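Local coordinates for Lin1840 protein (Listeria innocua serovar 6a, PDB 4ZOC) that probably hydrolyses terminal, non-reducing beta-D-glucosyl residues to release glucose, as a family 3 beta-glucosidase that takes part in beta-1,2-glucan metabolism, at residues 177-189 with 335-348. The protein carries 2 engineered substitutions. Residues are numbered along the deposited sequence; the frame is centred on the assembly and turned at random.
Sequences SKLNENLEQMAAC and LKNDLGLFEDPYRG
R347 reaches from the turn 344-347 into the loop 179-185, tying the entry to strand 187-193 of the TIM-barrel domain to the chain that leaves helix 322-338. Its guanidinium is a buried hub for three carbonyls. NH2 meets L179 O at 2.8 Å, almost straight and on a lone pair of that oxygen. Q185 O is gripped end-on by two nitrogens, 2.9 Å from NH1 and 3.0 Å from NH2, and NH1 lies nearly in line with its C=O bond. With CG roughly anti to the backbone N (chi1 -154°) and the chain bent at chi2, NE turns back to L339 O at 3.1 Å while NH1 and NH2 face the loop. All three oxygens lie close to the guanidinium plane, which fixes the rotation of the group, and arginine suits the place because its donors fan out in one plane. L339 CD2 lies over the rim of one face and L183 CA over that of the opposite one, while the edge is spent on carbonyls.

The helix ends in a Schellman motif at G340, whose positive phi (81°) suits glycine; without a side chain it lets N180 CB within 3.7 Å of its CA. Water 1 lies near D338 O but has more acceptors around it than protons; the D338 carboxylate is salt-bridged to K232. A187 is small enough to pack its CB against L335 and L339.

D344 suits its own turn: in an Asx turn OD1 accepts from Y346 N, while OD2 takes G348 N at 2.8 Å. L183 CD1 packs against the G348 backbone, 3.6 Å from its N. Beside it water 3 donates to L183 O and, at 2.7 Å, to R347 O.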
loop_
_atom_site.group_PDB
_atom_site.type_symbol
_atom_site.label_atom_id
_atom_site.label_comp_id
_atom_site.label_asym_id
_atom_site.label_seq_id
_atom_site.Cartn_x
_atom_site.Cartn_y
_atom_site.Cartn_z
ATOM N N SER A 177 27.720 -28.282 8.575
ATOM C CA SER A 177 29.071 -28.743 8.113
ATOM C C SER A 177 29.144 -30.251 7.980
ATOM O O SER A 177 30.159 -30.731 7.507
ATOM C CB SER A 177 30.149 -28.255 9.105
ATOM O OG SER A 177 30.054 -28.975 10.320
ATOM N N LYS A 178 28.090 -30.988 8.381
ATOM C CA LYS A 178 28.026 -32.426 8.320
ATOM C C LYS A 178 26.917 -32.953 7.403
ATOM O O LYS A 178 26.490 -34.087 7.554
ATOM C CB LYS A 178 27.883 -32.984 9.739
ATOM C CG LYS A 178 29.134 -32.778 10.625
ATOM C CD LYS A 178 28.839 -33.389 11.977
ATOM C CE LYS A 178 29.906 -33.137 13.053
ATOM N NZ LYS A 178 31.271 -33.202 12.450
ATOM N N LEU A 179 26.505 -32.183 6.400
ATOM C CA LEU A 179 25.489 -32.646 5.461
ATOM C C LEU A 179 26.001 -33.795 4.591
ATOM O O LEU A 179 25.226 -34.482 3.900
ATOM C CB LEU A 179 24.911 -31.469 4.659
ATOM C CG LEU A 179 23.872 -30.667 5.465
ATOM C CD1 LEU A 179 23.652 -29.302 4.862
ATOM C CD2 LEU A 179 22.555 -31.423 5.612
ATOM N N ASN A 180 27.329 -34.027 4.619
ATOM C CA ASN A 180 27.860 -35.130 3.864
ATOM C C ASN A 180 27.766 -36.437 4.617
ATOM O O ASN A 180 27.875 -37.498 3.996
ATOM C CB ASN A 180 29.284 -34.847 3.431
ATOM C CG ASN A 180 30.227 -34.775 4.593
ATOM O OD1 ASN A 180 29.940 -34.221 5.637
ATOM N ND2 ASN A 180 31.352 -35.366 4.428
ATOM N N GLU A 181 27.434 -36.370 5.911
ATOM C CA GLU A 181 27.358 -37.550 6.813
ATOM C C GLU A 181 25.963 -37.792 7.361
ATOM O O GLU A 181 25.588 -38.902 7.558
ATOM C CB GLU A 181 28.281 -37.350 8.055
ATOM C CG GLU A 181 29.766 -37.093 7.803
ATOM C CD GLU A 181 30.552 -36.764 9.088
ATOM O OE1 GLU A 181 29.972 -36.757 10.201
ATOM O OE2 GLU A 181 31.777 -36.476 9.001
ATOM N N ASN A 182 25.223 -36.722 7.658
ATOM C CA ASN A 182 23.920 -36.787 8.220
ATOM C C ASN A 182 22.889 -36.801 7.059
ATOM O O ASN A 182 22.303 -35.773 6.714
ATOM C CB ASN A 182 23.675 -35.535 9.118
ATOM C CG ASN A 182 24.625 -35.439 10.299
ATOM O OD1 ASN A 182 24.882 -34.357 10.877
ATOM N ND2 ASN A 182 25.188 -36.540 10.638
ATOM N N LEU A 183 22.630 -37.983 6.505
ATOM C CA LEU A 183 21.849 -38.107 5.286
ATOM C C LEU A 183 20.345 -38.152 5.468
ATOM O O LEU A 183 19.605 -38.301 4.462
ATOM C CB LEU A 183 22.315 -39.352 4.500
ATOM C CG LEU A 183 23.835 -39.475 4.231
ATOM C CD1 LEU A 183 24.137 -40.584 3.246
ATOM C CD2 LEU A 183 24.485 -38.154 3.791
ATOM N N GLU A 184 19.894 -37.914 6.692
ATOM C CA GLU A 184 18.444 -37.690 6.976
ATOM C C GLU A 184 18.096 -36.200 7.156
ATOM O O GLU A 184 16.924 -35.841 7.264
ATOM C CB GLU A 184 17.995 -38.392 8.265
ATOM C CG GLU A 184 18.034 -39.916 8.147
ATOM C CD GLU A 184 17.707 -40.629 9.460
ATOM O OE1 GLU A 184 17.303 -39.944 10.462
ATOM O OE2 GLU A 184 17.838 -41.886 9.482
ATOM N N GLN A 185 19.127 -35.375 7.198
ATOM C CA GLN A 185 19.021 -33.901 7.066
ATOM C C GLN A 185 19.274 -33.495 5.631
ATOM O O GLN A 185 19.835 -34.257 4.827
ATOM C CB GLN A 185 20.111 -33.245 7.891
ATOM C CG GLN A 185 20.262 -33.687 9.309
ATOM C CD GLN A 185 19.104 -33.439 10.161
ATOM O OE1 GLN A 185 18.975 -34.101 11.172
ATOM N NE2 GLN A 185 18.217 -32.517 9.786
ATOM N N MET A 186 18.856 -32.275 5.277
ATOM C CA MET A 186 18.964 -31.805 3.904
ATOM C C MET A 186 19.312 -30.313 3.905
ATOM O O MET A 186 19.192 -29.634 4.928
ATOM C CB MET A 186 17.649 -32.034 3.174
ATOM C CG MET A 186 16.475 -31.154 3.597
ATOM S SD MET A 186 14.889 -31.720 2.976
ATOM C CE MET A 186 15.172 -31.874 1.242
ATOM N N ALA A 187 19.738 -29.801 2.759
ATOM C CA ALA A 187 19.996 -28.371 2.619
ATOM C C ALA A 187 18.682 -27.588 2.555
ATOM O O ALA A 187 17.713 -27.973 1.884
ATOM C CB ALA A 187 20.827 -28.085 1.423
ATOM N N ALA A 188 18.709 -26.433 3.218
ATOM C CA ALA A 188 17.630 -25.462 3.157
ATOM C C ALA A 188 17.973 -24.365 2.172
ATOM O O ALA A 188 19.127 -24.069 1.972
ATOM C CB ALA A 188 17.384 -24.904 4.558
ATOM N N CYS A 189 16.953 -23.758 1.564
ATOM C CA CYS A 189 17.064 -22.661 0.672
ATOM C C CYS A 189 16.080 -21.565 1.138
ATOM O O CYS A 189 14.877 -21.703 1.035
ATOM C CB CYS A 189 16.664 -23.062 -0.738
ATOM S SG CYS A 189 16.754 -21.786 -1.965
ATOM N N LEU A 335 28.230 -27.057 -3.166
ATOM C CA LEU A 335 26.959 -27.616 -2.654
ATOM C C LEU A 335 26.911 -29.129 -2.774
ATOM O O LEU A 335 26.526 -29.839 -1.817
ATOM C CB LEU A 335 25.785 -26.971 -3.362
ATOM C CG LEU A 335 24.398 -27.559 -3.041
ATOM C CD1 LEU A 335 24.070 -27.467 -1.571
ATOM C CD2 LEU A 335 23.313 -26.898 -3.889
ATOM N N LYS A 336 27.304 -29.622 -3.956
ATOM C CA LYS A 336 27.205 -31.035 -4.194
ATOM C C LYS A 336 28.161 -31.730 -3.255
ATOM O O LYS A 336 27.840 -32.785 -2.674
ATOM C CB LYS A 336 27.488 -31.400 -5.624
ATOM C CG LYS A 336 26.471 -30.857 -6.579
ATOM C CD LYS A 336 26.759 -30.989 -8.041
ATOM C CE LYS A 336 25.448 -30.735 -8.775
ATOM N NZ LYS A 336 25.514 -30.864 -10.236
ATOM N N ASN A 337 29.325 -31.124 -3.050
ATOM C CA ASN A 337 30.323 -31.690 -2.100
ATOM C C ASN A 337 29.863 -31.693 -0.646
ATOM O O ASN A 337 30.039 -32.690 0.044
ATOM C CB ASN A 337 31.688 -31.006 -2.305
ATOM C CG ASN A 337 32.869 -31.799 -1.749
ATOM O OD1 ASN A 337 32.907 -33.043 -1.757
ATOM N ND2 ASN A 337 33.838 -31.074 -1.286
ATOM N N ASP A 338 29.201 -30.601 -0.223
ATOM C CA ASP A 338 28.608 -30.455 1.067
ATOM C C ASP A 338 27.595 -31.539 1.336
ATOM O O ASP A 338 27.454 -31.960 2.470
ATOM C CB ASP A 338 27.971 -29.049 1.223
ATOM C CG ASP A 338 29.018 -27.928 1.335
ATOM O OD1 ASP A 338 30.244 -28.189 1.458
ATOM O OD2 ASP A 338 28.630 -26.757 1.339
ATOM N N LEU A 339 26.875 -31.977 0.298
ATOM C CA LEU A 339 25.829 -33.029 0.414
ATOM C C LEU A 339 26.447 -34.462 0.299
ATOM O O LEU A 339 25.763 -35.457 0.438
ATOM C CB LEU A 339 24.765 -32.825 -0.634
ATOM C CG LEU A 339 23.922 -31.550 -0.476
ATOM C CD1 LEU A 339 23.313 -31.173 -1.794
ATOM C CD2 LEU A 339 22.861 -31.845 0.558
ATOM N N GLY A 340 27.756 -34.548 0.060
ATOM C CA GLY A 340 28.424 -35.853 -0.002
ATOM C C GLY A 340 28.257 -36.565 -1.337
ATOM O O GLY A 340 28.576 -37.766 -1.447
ATOM N N LEU A 341 27.800 -35.849 -2.363
ATOM C CA LEU A 341 27.437 -36.472 -3.648
ATOM C C LEU A 341 28.593 -37.068 -4.382
ATOM O O LEU A 341 28.367 -37.954 -5.185
ATOM C CB LEU A 341 26.648 -35.504 -4.545
ATOM C CG LEU A 341 25.363 -35.056 -3.834
ATOM C CD1 LEU A 341 24.687 -34.035 -4.821
ATOM C CD2 LEU A 341 24.408 -36.199 -3.444
ATOM N N PHE A 342 29.818 -36.555 -4.170
ATOM C CA PHE A 342 30.976 -37.175 -4.855
ATOM C C PHE A 342 31.423 -38.520 -4.276
ATOM O O PHE A 342 32.148 -39.262 -4.939
ATOM C CB PHE A 342 32.138 -36.203 -4.931
ATOM C CG PHE A 342 31.843 -34.994 -5.762
ATOM C CD1 PHE A 342 31.781 -35.106 -7.141
ATOM C CD2 PHE A 342 31.632 -33.752 -5.172
ATOM C CE1 PHE A 342 31.552 -34.040 -7.917
ATOM C CE2 PHE A 342 31.378 -32.658 -5.964
ATOM C CZ PHE A 342 31.312 -32.798 -7.330
ATOM N N GLU A 343 31.000 -38.816 -3.060
ATOM C CA GLU A 343 31.240 -40.131 -2.395
ATOM C C GLU A 343 30.019 -41.033 -2.559
ATOM O O GLU A 343 30.164 -42.174 -2.897
ATOM C CB GLU A 343 31.550 -40.008 -0.917
ATOM C CG GLU A 343 32.858 -39.339 -0.561
ATOM C CD GLU A 343 32.860 -37.853 -0.861
ATOM O OE1 GLU A 343 31.957 -37.117 -0.373
ATOM O OE2 GLU A 343 33.792 -37.447 -1.558
ATOM N N ASP A 344 28.814 -40.458 -2.437
ATOM C CA ASP A 344 27.555 -41.174 -2.607
ATOM C C ASP A 344 26.541 -40.306 -3.309
ATOM O O ASP A 344 25.886 -39.481 -2.668
ATOM C CB ASP A 344 26.997 -41.606 -1.263
ATOM C CG ASP A 344 25.673 -42.369 -1.375
ATOM O OD1 ASP A 344 25.246 -42.739 -2.485
ATOM O OD2 ASP A 344 25.047 -42.638 -0.303
ATOM N N PRO A 345 26.412 -40.480 -4.621
ATOM C CA PRO A 345 25.498 -39.656 -5.411
ATOM C C PRO A 345 24.016 -39.981 -5.163
ATOM O O PRO A 345 23.181 -39.254 -5.658
ATOM C CB PRO A 345 25.891 -39.975 -6.854
ATOM C CG PRO A 345 26.676 -41.233 -6.792
ATOM C CD PRO A 345 27.170 -41.457 -5.450
ATOM N N TYR A 346 23.723 -41.076 -4.455
ATOM C CA TYR A 346 22.373 -41.481 -4.096
ATOM C C TYR A 346 21.977 -41.127 -2.681
ATOM O O TYR A 346 20.882 -41.506 -2.246
ATOM C CB TYR A 346 22.221 -43.017 -4.312
ATOM C CG TYR A 346 22.553 -43.382 -5.745
ATOM C CD1 TYR A 346 21.657 -43.147 -6.759
ATOM C CD2 TYR A 346 23.798 -43.943 -6.092
ATOM C CE1 TYR A 346 21.973 -43.378 -8.074
ATOM C CE2 TYR A 346 24.124 -44.171 -7.407
ATOM C CZ TYR A 346 23.207 -43.900 -8.391
ATOM O OH TYR A 346 23.498 -44.165 -9.677
ATOM N N ARG A 347 22.862 -40.394 -1.968
ATOM C CA ARG A 347 22.650 -39.886 -0.633
ATOM C C ARG A 347 21.859 -40.848 0.255
ATOM O O ARG A 347 20.786 -40.543 0.830
ATOM C CB ARG A 347 22.029 -38.480 -0.716
ATOM C CG ARG A 347 22.338 -37.661 0.485
ATOM C CD ARG A 347 22.464 -36.194 0.186
ATOM N NE ARG A 347 22.829 -35.569 1.448
ATOM C CZ ARG A 347 21.976 -35.238 2.416
ATOM N NH1 ARG A 347 20.673 -35.459 2.296
ATOM N NH2 ARG A 347 22.455 -34.708 3.524
ATOM N N GLY A 348 22.442 -42.032 0.402
ATOM C CA GLY A 348 21.975 -42.979 1.384
ATOM C C GLY A 348 21.018 -44.040 0.886
ATOM O O GLY A 348 20.780 -44.983 1.578
HETATM O O HOH W 1 28.912 -31.248 4.652
HETATM O O HOH W 2 30.668 -38.000 2.062
HETATM O O HOH W 3 19.354 -40.758 3.103
#